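Local coordinates for protein SUMO-1 cysteine protease S273R (African swine fever virus pig/Kenya/KEN-50/1950, PDB 6LJ9) that probably cleaves the pp220 and pp62 polyproteins into core-shell proteins as a Ulp1-like cysteine protease, and blunts host innate immunity by cutting host proteins, at residues E95-W100 / Y235-I240; I102-F107 / Y239-L244; C150-C155 / A171-M176; W181-F186 / R199-V204. All coordinates share one frame; numbering follows the deposited sequence.

Contact 1 (E95-W100 / Y235-I240); sequences ETLQRW and YSLFYI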
# COMPACT_ATOMS: atom_id res chain seq x y z
N GLU B 95 20.23 1.01 4.82
CA GLU B 95 19.88 -0.35 4.40
C GLU B 95 18.57 -0.82 5.00
O GLU B 95 17.95 -1.75 4.46
CB GLU B 95 21.02 -1.30 4.77
CG GLU B 95 22.33 -0.96 4.07
CD GLU B 95 23.52 -1.67 4.70
OE1 GLU B 95 23.30 -2.57 5.53
OE2 GLU B 95 24.67 -1.32 4.35
N THR B 96 18.12 -0.22 6.11
CA THR B 96 16.82 -0.57 6.67
C THR B 96 15.69 0.08 5.88
O THR B 96 14.70 -0.58 5.55
CB THR B 96 16.75 -0.16 8.14
OG1 THR B 96 17.68 -0.94 8.90
CG2 THR B 96 15.35 -0.36 8.70
N LEU B 97 15.82 1.37 5.57
CA LEU B 97 14.79 2.07 4.81
C LEU B 97 14.70 1.55 3.38
O LEU B 97 13.62 1.57 2.78
CB LEU B 97 15.05 3.57 4.82
CG LEU B 97 15.01 4.25 6.19
CD1 LEU B 97 15.20 5.75 6.04
CD2 LEU B 97 13.71 3.93 6.91
N GLN B 98 15.82 1.09 2.81
CA GLN B 98 15.78 0.47 1.50
C GLN B 98 14.98 -0.83 1.51
O GLN B 98 14.34 -1.18 0.51
CB GLN B 98 17.20 0.21 0.99
CG GLN B 98 17.93 1.45 0.52
CD GLN B 98 19.38 1.17 0.16
OE1 GLN B 98 20.05 0.38 0.82
NE2 GLN B 98 19.86 1.82 -0.90
N ARG B 99 14.99 -1.56 2.63
CA ARG B 99 14.21 -2.79 2.71
C ARG B 99 12.73 -2.51 2.93
O ARG B 99 11.88 -3.24 2.41
CB ARG B 99 14.75 -3.68 3.84
CG ARG B 99 16.01 -4.45 3.47
CD ARG B 99 16.63 -5.12 4.69
NE ARG B 99 17.69 -6.06 4.31
CZ ARG B 99 18.93 -5.70 4.00
NH1 ARG B 99 19.28 -4.42 4.04
NH2 ARG B 99 19.82 -6.62 3.66
N TRP B 100 12.40 -1.46 3.69
CA TRP B 100 11.00 -1.11 3.89
C TRP B 100 10.35 -0.63 2.60
O TRP B 100 9.14 -0.80 2.42
CB TRP B 100 10.88 -0.05 4.98
CG TRP B 100 11.22 -0.55 6.35
CD1 TRP B 100 11.51 -1.83 6.71
CD2 TRP B 100 11.32 0.24 7.55
NE1 TRP B 100 11.78 -1.90 8.06
CE2 TRP B 100 11.67 -0.64 8.59
CE3 TRP B 100 11.15 1.59 7.83
CZ2 TRP B 100 11.85 -0.20 9.90
CZ3 TRP B 100 11.33 2.03 9.14
CH2 TRP B 100 11.67 1.13 10.15
N TYR B 235 14.57 5.08 17.90
CA TYR B 235 13.43 5.98 18.02
C TYR B 235 13.04 6.56 16.66
O TYR B 235 11.86 6.59 16.30
CB TYR B 235 13.73 7.10 19.01
CG TYR B 235 13.24 6.86 20.42
CD1 TYR B 235 11.89 6.95 20.73
CD2 TYR B 235 14.13 6.57 21.44
CE1 TYR B 235 11.44 6.74 22.02
CE2 TYR B 235 13.69 6.36 22.73
CZ TYR B 235 12.34 6.45 23.02
OH TYR B 235 11.90 6.24 24.30
N SER B 236 14.04 7.02 15.90
CA SER B 236 13.75 7.66 14.62
C SER B 236 13.21 6.65 13.61
O SER B 236 12.29 6.97 12.84
CB SER B 236 15.01 8.33 14.07
OG SER B 236 15.55 9.24 15.01
N LEU B 237 13.76 5.44 13.60
CA LEU B 237 13.27 4.42 12.67
C LEU B 237 11.87 3.94 13.06
O LEU B 237 11.05 3.65 12.19
CB LEU B 237 14.24 3.25 12.62
CG LEU B 237 15.52 3.45 11.81
CD1 LEU B 237 16.43 2.24 11.96
CD2 LEU B 237 15.19 3.68 10.35
N PHE B 238 11.60 3.85 14.36
CA PHE B 238 10.29 3.39 14.81
C PHE B 238 9.19 4.38 14.45
O PHE B 238 8.07 3.99 14.13
CB PHE B 238 10.30 3.14 16.32
CG PHE B 238 8.96 2.73 16.87
CD1 PHE B 238 8.54 1.41 16.81
CD2 PHE B 238 8.12 3.66 17.47
CE1 PHE B 238 7.31 1.03 17.32
CE2 PHE B 238 6.90 3.29 17.98
CZ PHE B 238 6.49 1.97 17.91
N TYR B 239 9.50 5.68 14.50
CA TYR B 239 8.52 6.69 14.12
C TYR B 239 8.10 6.52 12.67
O TYR B 239 6.91 6.54 12.34
CB TYR B 239 9.09 8.09 14.36
CG TYR B 239 8.13 9.21 14.04
CD1 TYR B 239 7.17 9.61 14.97
CD2 TYR B 239 8.17 9.88 12.82
CE1 TYR B 239 6.29 10.64 14.69
CE2 TYR B 239 7.29 10.91 12.53
CZ TYR B 239 6.35 11.28 13.47
OH TYR B 239 5.47 12.30 13.19
N ILE B 240 9.08 6.33 11.77
CA ILE B 240 8.77 6.15 10.36
C ILE B 240 7.94 4.88 10.16
O ILE B 240 6.96 4.87 9.41
CB ILE B 240 10.06 6.12 9.52
CG1 ILE B 240 10.77 7.48 9.59
CG2 ILE B 240 9.76 5.71 8.09
CD1 ILE B 240 12.05 7.54 8.79
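Thr96 opens the contact lightly: its methyl CG2 lies 4.3 Å from CD1 of Leu237, while OG1 is hydrogen-bonded back to the carbonyl of Asn92 in its own helix. The same methyl also sits over one face of the Trp100 indole, toward the rim, so it fills the angle between that ring and Leu237. One residue on, Leu97 reaches across with a single branch. Its CD2 comes 3.8 Å from CD2 of Leu237, the two side chains meeting at a slant, and the same methyl is 4.4 Å from CD1 of Ile240. Trp100 closes the row. With CG anti to the carbonyl carbon (chi1 -69°), the indole leans out of the helix and presents the edge of its six-membered ring to helix 232-244. There CH2 lies 3.3 Å from O of Leu237, with the oxygen in the plane of the ring, and CZ3 touches CG2 of Ile240 at 4.1 Å. Arg241, a turn beyond Leu237, makes a cation-pi contact with the same indole.

The two helix segments run nearly parallel, 12° apart, but with axes 11.8 Å distant, so long side chains have to bridge the gap. No hydrogen bond crosses it. What holds the helices here is buried apolar contact, with the C-H edge of the indole, probably slightly positive, turned to the Leu237 carbonyl, on the helix that begins at the probable nucleophile Cys232.

Contact 2 (I102-F107 / Y239-L244); sequences IKYTKF and YIRARL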
# COMPACT_ATOMS: atom_id res chain seq x y z
N ILE B 102 10.70 -1.97 -0.19
CA ILE B 102 10.24 -3.16 -0.91
C ILE B 102 8.81 -3.50 -0.50
O ILE B 102 7.94 -3.73 -1.35
CB ILE B 102 11.19 -4.34 -0.64
CG1 ILE B 102 12.64 -3.93 -0.85
CG2 ILE B 102 10.83 -5.52 -1.54
CD1 ILE B 102 13.64 -4.99 -0.44
N LYS B 103 8.55 -3.53 0.81
CA LYS B 103 7.24 -3.93 1.31
C LYS B 103 6.22 -2.81 1.14
O LYS B 103 5.10 -3.05 0.67
CB LYS B 103 7.36 -4.33 2.78
CG LYS B 103 6.05 -4.43 3.54
CD LYS B 103 6.30 -4.88 4.97
CE LYS B 103 5.08 -4.63 5.85
NZ LYS B 103 3.87 -5.33 5.34
N TYR B 104 6.58 -1.58 1.50
CA TYR B 104 5.72 -0.42 1.32
C TYR B 104 6.06 0.21 -0.02
O TYR B 104 7.00 1.01 -0.13
CB TYR B 104 5.90 0.56 2.48
CG TYR B 104 5.59 -0.04 3.83
CD1 TYR B 104 4.28 -0.11 4.29
CD2 TYR B 104 6.60 -0.53 4.64
CE1 TYR B 104 3.99 -0.66 5.53
CE2 TYR B 104 6.32 -1.08 5.88
CZ TYR B 104 5.02 -1.15 6.32
OH TYR B 104 4.73 -1.69 7.55
N THR B 105 5.30 -0.16 -1.06
CA THR B 105 5.62 0.20 -2.43
C THR B 105 5.27 1.64 -2.78
O THR B 105 5.59 2.09 -3.89
CB THR B 105 4.92 -0.75 -3.40
OG1 THR B 105 3.50 -0.65 -3.23
CG2 THR B 105 5.36 -2.18 -3.15
N LYS B 106 4.60 2.38 -1.89
CA LYS B 106 4.35 3.80 -2.07
C LYS B 106 5.17 4.65 -1.12
O LYS B 106 4.80 5.79 -0.81
CB LYS B 106 2.86 4.11 -1.92
CG LYS B 106 1.98 3.50 -2.99
CD LYS B 106 0.58 4.11 -2.98
CE LYS B 106 -0.30 3.50 -4.06
NZ LYS B 106 -0.59 2.06 -3.81
N PHE B 107 6.30 4.12 -0.64
CA PHE B 107 7.15 4.80 0.33
C PHE B 107 8.46 5.20 -0.34
O PHE B 107 9.11 4.37 -0.99
CB PHE B 107 7.42 3.89 1.53
CG PHE B 107 8.51 4.39 2.44
CD1 PHE B 107 8.34 5.54 3.18
CD2 PHE B 107 9.70 3.69 2.56
CE1 PHE B 107 9.34 6.00 4.01
CE2 PHE B 107 10.70 4.14 3.39
CZ PHE B 107 10.52 5.30 4.12
N TYR B 239 9.50 5.68 14.50
CA TYR B 239 8.52 6.69 14.12
C TYR B 239 8.10 6.52 12.67
O TYR B 239 6.91 6.54 12.34
CB TYR B 239 9.09 8.09 14.36
CG TYR B 239 8.13 9.21 14.04
CD1 TYR B 239 7.17 9.61 14.97
CD2 TYR B 239 8.17 9.88 12.82
CE1 TYR B 239 6.29 10.64 14.69
CE2 TYR B 239 7.29 10.91 12.53
CZ TYR B 239 6.35 11.28 13.47
OH TYR B 239 5.47 12.30 13.19
N ILE B 240 9.08 6.33 11.77
CA ILE B 240 8.77 6.15 10.36
C ILE B 240 7.94 4.88 10.16
O ILE B 240 6.96 4.87 9.41
CB ILE B 240 10.06 6.12 9.52
CG1 ILE B 240 10.77 7.48 9.59
CG2 ILE B 240 9.76 5.71 8.09
CD1 ILE B 240 12.05 7.54 8.79
N ARG B 241 8.33 3.79 10.83
CA ARG B 241 7.61 2.53 10.66
C ARG B 241 6.19 2.62 11.22
O ARG B 241 5.25 2.10 10.62
CB ARG B 241 8.38 1.39 11.33
CG ARG B 241 7.72 0.03 11.18
CD ARG B 241 7.46 -0.29 9.71
NE ARG B 241 6.79 -1.58 9.54
CZ ARG B 241 7.43 -2.72 9.28
NH1 ARG B 241 8.75 -2.73 9.17
NH2 ARG B 241 6.74 -3.84 9.14
N ALA B 242 6.03 3.28 12.37
CA ALA B 242 4.69 3.43 12.95
C ALA B 242 3.80 4.28 12.06
O ALA B 242 2.61 3.97 11.88
CB ALA B 242 4.79 4.03 14.35
N ARG B 243 4.34 5.36 11.49
CA ARG B 243 3.55 6.19 10.58
C ARG B 243 3.21 5.42 9.31
O ARG B 243 2.13 5.60 8.74
CB ARG B 243 4.30 7.48 10.24
CG ARG B 243 4.61 8.36 11.44
CD ARG B 243 3.38 9.07 11.98
NE ARG B 243 2.86 10.05 11.03
CZ ARG B 243 1.76 9.88 10.31
NH1 ARG B 243 1.06 8.76 10.42
NH2 ARG B 243 1.35 10.82 9.47
N LEU B 244 4.13 4.56 8.85
CA LEU B 244 3.85 3.73 7.68
C LEU B 244 2.72 2.75 7.96
O LEU B 244 1.88 2.49 7.09
CB LEU B 244 5.11 2.98 7.26
CG LEU B 244 6.17 3.78 6.48
CD1 LEU B 244 7.41 2.93 6.24
CD2 LEU B 244 5.59 4.27 5.16
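Leu244 is the bump of this contact, wedged between two aromatic rings. Its CB rides over the centre of the Tyr104 ring, 4.2 Å from the centroid and 10° off the normal, while CD1 sits squarely over the Phe107 ring, 4.1 Å from that centroid. The second branch, CD2, slides to the rim of Phe107 and comes 3.6 Å from CD1 of the ring. The opposite face of Tyr104 is covered by CG of Lys103, its own neighbour, so the phenol is held between two aliphatic groups. The far end of Phe107 reaches CG2 of Ile240, with CZ at 4.1 Å.

At the outer end of Tyr104 the shape changes from ring face to edge. Arg241 bends at chi2 (55°) and brings its guanidinium across the end of the phenol, the two planes 75° apart, with NE 2.9 Å from OH of Tyr104. The same hydroxyl is hydrogen-bonded to Asp245. Lys103 NZ stays 5.0 Å from NH2 of Arg241, and the salt bridge from Arg241 to Glu16 probably eases that pairing of like charges.

A type I beta turn from Tyr104 to Phe107, closed by a bond from Phe107 N to Tyr104 O, joins helix 90-103 to edge strand 107-109. The turn sets the two rings apart, and Leu244 from the last turn of helix 232-244 fills the hollow between them, in the Ulp1-type cysteine protease core.

Contact 3 (C150-C155 / A171-M176); sequences CNTFGC and AIFVDM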
# COMPACT_ATOMS: atom_id res chain seq x y z
N CYS B 150 4.93 7.81 -5.01
CA CYS B 150 5.00 7.61 -3.57
C CYS B 150 4.18 8.69 -2.87
O CYS B 150 4.33 9.88 -3.19
CB CYS B 150 6.45 7.64 -3.08
SG CYS B 150 7.52 6.40 -3.83
N ASN B 151 3.33 8.28 -1.94
CA ASN B 151 2.57 9.20 -1.10
C ASN B 151 3.09 9.25 0.33
O ASN B 151 2.43 9.83 1.20
CB ASN B 151 1.08 8.85 -1.12
CG ASN B 151 0.82 7.39 -0.77
OD1 ASN B 151 1.68 6.69 -0.25
ND2 ASN B 151 -0.40 6.93 -1.05
N THR B 152 4.25 8.66 0.60
CA THR B 152 4.92 8.79 1.88
C THR B 152 6.41 8.99 1.65
O THR B 152 6.99 8.43 0.72
CB THR B 152 4.70 7.56 2.79
OG1 THR B 152 4.93 6.36 2.04
CG2 THR B 152 3.29 7.55 3.35
N PHE B 153 7.02 9.80 2.51
CA PHE B 153 8.43 10.13 2.43
C PHE B 153 9.05 9.98 3.81
O PHE B 153 8.48 10.43 4.81
CB PHE B 153 8.64 11.56 1.90
CG PHE B 153 10.07 11.99 1.82
CD1 PHE B 153 10.68 12.64 2.89
CD2 PHE B 153 10.82 11.75 0.68
CE1 PHE B 153 12.00 13.04 2.82
CE2 PHE B 153 12.14 12.15 0.61
CZ PHE B 153 12.73 12.80 1.68
N GLY B 154 10.22 9.34 3.87
CA GLY B 154 10.87 9.10 5.14
C GLY B 154 12.36 9.32 5.12
O GLY B 154 13.04 8.95 4.15
N CYS B 155 12.90 9.91 6.18
CA CYS B 155 14.33 10.17 6.26
C CYS B 155 14.73 10.30 7.72
O CYS B 155 13.97 10.81 8.54
CB CYS B 155 14.71 11.43 5.48
SG CYS B 155 16.40 11.43 4.85
N ALA B 171 13.88 11.90 12.99
CA ALA B 171 13.14 11.41 11.84
C ALA B 171 12.35 12.54 11.18
O ALA B 171 11.91 13.48 11.84
CB ALA B 171 12.19 10.28 12.24
N ILE B 172 12.20 12.43 9.86
CA ILE B 172 11.35 13.32 9.08
C ILE B 172 10.42 12.46 8.23
O ILE B 172 10.88 11.59 7.49
CB ILE B 172 12.17 14.27 8.18
CG1 ILE B 172 12.79 15.39 9.01
CG2 ILE B 172 11.30 14.84 7.06
CD1 ILE B 172 13.33 16.55 8.19
N PHE B 173 9.12 12.69 8.35
CA PHE B 173 8.11 11.91 7.65
C PHE B 173 7.12 12.84 6.97
O PHE B 173 6.60 13.77 7.61
CB PHE B 173 7.38 10.96 8.61
CG PHE B 173 6.53 9.94 7.91
CD1 PHE B 173 7.10 8.79 7.38
CD2 PHE B 173 5.17 10.13 7.78
CE1 PHE B 173 6.32 7.85 6.74
CE2 PHE B 173 4.38 9.19 7.14
CZ PHE B 173 4.96 8.05 6.62
N VAL B 174 6.87 12.60 5.69
CA VAL B 174 5.90 13.37 4.91
C VAL B 174 4.77 12.42 4.55
O VAL B 174 4.96 11.46 3.79
CB VAL B 174 6.53 13.99 3.66
CG1 VAL B 174 5.48 14.72 2.84
CG2 VAL B 174 7.67 14.92 4.04
N ASP B 175 3.58 12.68 5.09
CA ASP B 175 2.41 11.84 4.86
C ASP B 175 1.52 12.52 3.83
O ASP B 175 0.92 13.56 4.12
CB ASP B 175 1.67 11.59 6.17
CG ASP B 175 0.59 10.53 6.04
OD1 ASP B 175 0.40 9.99 4.93
OD2 ASP B 175 -0.08 10.24 7.06
N MSE B 176 1.44 11.94 2.64
CA MSE B 176 0.62 12.48 1.57
C MSE B 176 -0.51 11.51 1.21
O MSE B 176 -0.96 11.46 0.07
CB MSE B 176 1.47 12.77 0.34
CG MSE B 176 2.56 13.81 0.57
SE MSE B 176 3.88 13.87 -0.86
CE MSE B 176 4.80 12.19 -0.50
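Phe153 and Val174 form a hydrogen-bonded antiparallel pair, Val174 N giving to Phe153 O at 2.8 Å and Phe153 N to Val174 O at 2.9 Å. Cys155 and Ile172 repeat the pattern: Ile172 N reaches Cys155 O at 2.7 Å, nearly in line with the carbonyl bond, and Cys155 N returns a bond to Ile172 O. Past the strand ends, the N-H of Met176 (selenomethionine) donates to Asn151 O at 2.7 Å. Between these pairs, CA-H...O contacts fill the gaps, such as Phe173 CA to Phe153 O.

Side chains then divide between the two faces. On one, CB of Phe153 meets CB of Val174 at 3.7 Å, while CG of Phe153, anti to the backbone N (chi1 178°), carries the ring obliquely past CG2 of Val174. On the other, Gly154 stands opposite Phe173, and the Phe173 ring swings toward the neighbouring strand until CZ is 3.7 Å from CG2 of Thr152. The Thr152 hydroxyl is held by the Lys106 carbonyl, and Asp175, beside Thr152, pairs with Arg177 and Arg243. At the end, the bent Met176 chain tucks CE 3.6 Å from Cys150 O.

The hairpin supplies the second and third strands of a mixed five-stranded sheet, with strand 107-109 beyond one strand and strand 181-186 beyond the other. Helix 232-244 packs on the Thr152 and Phe173 face; helix 195-208 covers Ile172 and Val174 on the opposite one. The Cys155 to Cys110 disulfide ties strand 152-158 to the chain just after 107-109.

Contact 4 (W181-F186 / R199-V204); sequences WSIEYF and RWMERV
Ile183 pushes both its branches against helix 195-208, overlapping Met201 and Val204. Its CG2 lies 4.0 Å from CG of Met201, a selenomethionine, the two side chains sliding past each other in opposite directions. The longer branch, with CG1 anti to the carbonyl carbon (chi1 -56°), carries CD1 further along the helix to CG1 of Val204 at 3.7 Å, and the same methyl is 3.4 Å from the Met201 carbonyl oxygen. CG2 also touches the Trp200 ring at its CZ3 atom, 4.2 Å away.

Met201 answers by reaching over the strand. Its chain runs extended and then turns at the selenium (chi3 66°), so that CE settles 3.2 Å from O of Ile183, while SE lies 3.9 Å from CB of Tyr185. Only the base of Tyr185 takes part; its ring leads away toward the active-site region, where OH makes a weak hydrogen bond with Asn187, probably a catalytic residue. No hydrogen bond joins strand to helix, and the packing is apolar apart from the methyl contacts with backbone oxygens.

Strand 181-186 and the helix segment run nearly antiparallel, 170° apart, with axes 9.4 Å distant. They are the first two elements of a beta-alpha-beta unit completed by strand 215-220, which hydrogen-bonds to the strand through Trp181 and Ile183. Glu184 points to the other side of the sheet, to Tyr239 and Arg243 of helix 232-244, so the strand lies between two helices.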
# COMPACT_ATOMS: atom_id res chain seq x y z
N TRP B 181 -2.27 16.68 4.24
CA TRP B 181 -0.89 16.23 4.19
C TRP B 181 -0.08 16.93 5.28
O TRP B 181 -0.32 18.09 5.62
CB TRP B 181 -0.27 16.51 2.82
CG TRP B 181 -0.96 15.78 1.70
CD1 TRP B 181 -2.04 14.95 1.80
CD2 TRP B 181 -0.61 15.82 0.31
NE1 TRP B 181 -2.39 14.48 0.56
CE2 TRP B 181 -1.53 14.99 -0.37
CE3 TRP B 181 0.38 16.47 -0.43
CZ2 TRP B 181 -1.48 14.80 -1.75
CZ3 TRP B 181 0.43 16.28 -1.80
CH2 TRP B 181 -0.50 15.45 -2.44
N SER B 182 0.88 16.20 5.85
CA SER B 182 1.66 16.70 6.97
C SER B 182 3.14 16.44 6.73
O SER B 182 3.53 15.37 6.26
CB SER B 182 1.22 16.05 8.28
OG SER B 182 1.32 14.63 8.21
N ILE B 183 3.95 17.44 7.06
CA ILE B 183 5.40 17.33 7.09
C ILE B 183 5.81 17.27 8.55
O ILE B 183 5.58 18.22 9.31
CB ILE B 183 6.07 18.50 6.36
CG1 ILE B 183 5.55 18.59 4.93
CG2 ILE B 183 7.58 18.33 6.37
CD1 ILE B 183 5.81 19.93 4.27
N GLU B 184 6.40 16.15 8.96
CA GLU B 184 6.58 15.84 10.38
C GLU B 184 8.06 15.75 10.72
O GLU B 184 8.85 15.17 9.97
CB GLU B 184 5.88 14.52 10.73
CG GLU B 184 4.43 14.46 10.26
CD GLU B 184 3.86 13.06 10.31
OE1 GLU B 184 4.48 12.18 10.94
OE2 GLU B 184 2.79 12.83 9.71
N TYR B 185 8.42 16.34 11.86
CA TYR B 185 9.76 16.26 12.43
C TYR B 185 9.64 15.68 13.83
O TYR B 185 9.02 16.28 14.70
CB TYR B 185 10.43 17.64 12.46
CG TYR B 185 11.74 17.68 13.21
CD1 TYR B 185 11.78 17.93 14.58
CD2 TYR B 185 12.95 17.47 12.55
CE1 TYR B 185 12.98 17.97 15.27
CE2 TYR B 185 14.15 17.51 13.24
CZ TYR B 185 14.16 17.76 14.60
OH TYR B 185 15.35 17.81 15.29
N PHE B 186 10.24 14.51 14.04
CA PHE B 186 10.18 13.81 15.32
C PHE B 186 11.56 13.82 15.96
O PHE B 186 12.53 13.32 15.37
CB PHE B 186 9.67 12.38 15.15
CG PHE B 186 9.73 11.57 16.41
CD1 PHE B 186 8.89 11.86 17.47
CD2 PHE B 186 10.62 10.52 16.53
CE1 PHE B 186 8.94 11.11 18.63
CE2 PHE B 186 10.68 9.77 17.69
CZ PHE B 186 9.84 10.07 18.74
N ARG B 199 13.49 25.53 7.32
CA ARG B 199 13.46 26.00 5.94
C ARG B 199 13.11 24.88 4.97
O ARG B 199 12.35 25.08 4.01
CB ARG B 199 14.81 26.62 5.55
CG ARG B 199 15.33 27.67 6.52
CD ARG B 199 16.76 28.03 6.18
NE ARG B 199 17.51 28.45 7.35
CZ ARG B 199 18.84 28.46 7.42
NH1 ARG B 199 19.56 28.06 6.38
NH2 ARG B 199 19.45 28.85 8.53
N TRP B 200 13.66 23.68 5.21
CA TRP B 200 13.36 22.55 4.34
C TRP B 200 11.89 22.15 4.43
O TRP B 200 11.24 21.89 3.41
CB TRP B 200 14.25 21.36 4.70
CG TRP B 200 14.07 20.18 3.80
CD1 TRP B 200 14.77 19.91 2.66
CD2 TRP B 200 13.14 19.11 3.95
NE1 TRP B 200 14.33 18.74 2.09
CE2 TRP B 200 13.32 18.23 2.87
CE3 TRP B 200 12.15 18.81 4.91
CZ2 TRP B 200 12.57 17.07 2.71
CZ3 TRP B 200 11.40 17.66 4.75
CH2 TRP B 200 11.61 16.80 3.66
N MSE B 201 11.34 22.10 5.64
CA MSE B 201 9.93 21.78 5.83
C MSE B 201 9.03 22.82 5.18
O MSE B 201 8.00 22.49 4.60
CB MSE B 201 9.60 21.67 7.33
CG MSE B 201 10.37 20.58 8.05
SE MSE B 201 10.03 20.55 9.97
CE MSE B 201 8.16 20.02 9.93
N GLU B 202 9.43 24.09 5.28
CA GLU B 202 8.67 25.16 4.64
C GLU B 202 8.74 25.06 3.12
O GLU B 202 7.74 25.28 2.43
CB GLU B 202 9.18 26.52 5.11
CG GLU B 202 8.82 26.86 6.55
CD GLU B 202 7.33 26.88 6.79
OE1 GLU B 202 6.86 26.14 7.68
OE2 GLU B 202 6.62 27.63 6.08
N ARG B 203 9.91 24.72 2.58
CA ARG B 203 10.05 24.61 1.13
C ARG B 203 9.21 23.46 0.58
O ARG B 203 8.60 23.59 -0.48
CB ARG B 203 11.53 24.42 0.76
CG ARG B 203 11.84 24.57 -0.73
CD ARG B 203 11.80 23.24 -1.47
NE ARG B 203 12.83 22.32 -1.00
CZ ARG B 203 14.06 22.23 -1.51
NH1 ARG B 203 14.41 23.01 -2.52
NH2 ARG B 203 14.93 21.36 -1.01
N VAL B 204 9.16 22.34 1.31
CA VAL B 204 8.34 21.21 0.87
C VAL B 204 6.86 21.56 0.94
O VAL B 204 6.07 21.11 0.11
CB VAL B 204 8.67 19.96 1.71
CG1 VAL B 204 7.76 18.80 1.35
CG2 VAL B 204 10.13 19.57 1.53

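How the contacts relate
The contacts step across the catalytic core, with helix 90-103 at one end and helix 195-208 at the other. Contacts 1 and 2, centres 8 Å apart, share helices 90-103 and 232-244 and overlap at Tyr239 and Ile240. The centre of contact 3 lies 8 Å from that of contact 2, and the centre of contact 4 is 9 Å from that of contact 3, their strands 181-186 and 169-175 being neighbours in one sheet. Along the chain, contacts 3 and 4 follow each other within the long excursion that contacts 1 and 2 close. Arg243 links the two groups through salt bridges to Asp175 and Glu184. The helix carrying the probable nucleophile is thus fixed between helix 90-103 and the sheet.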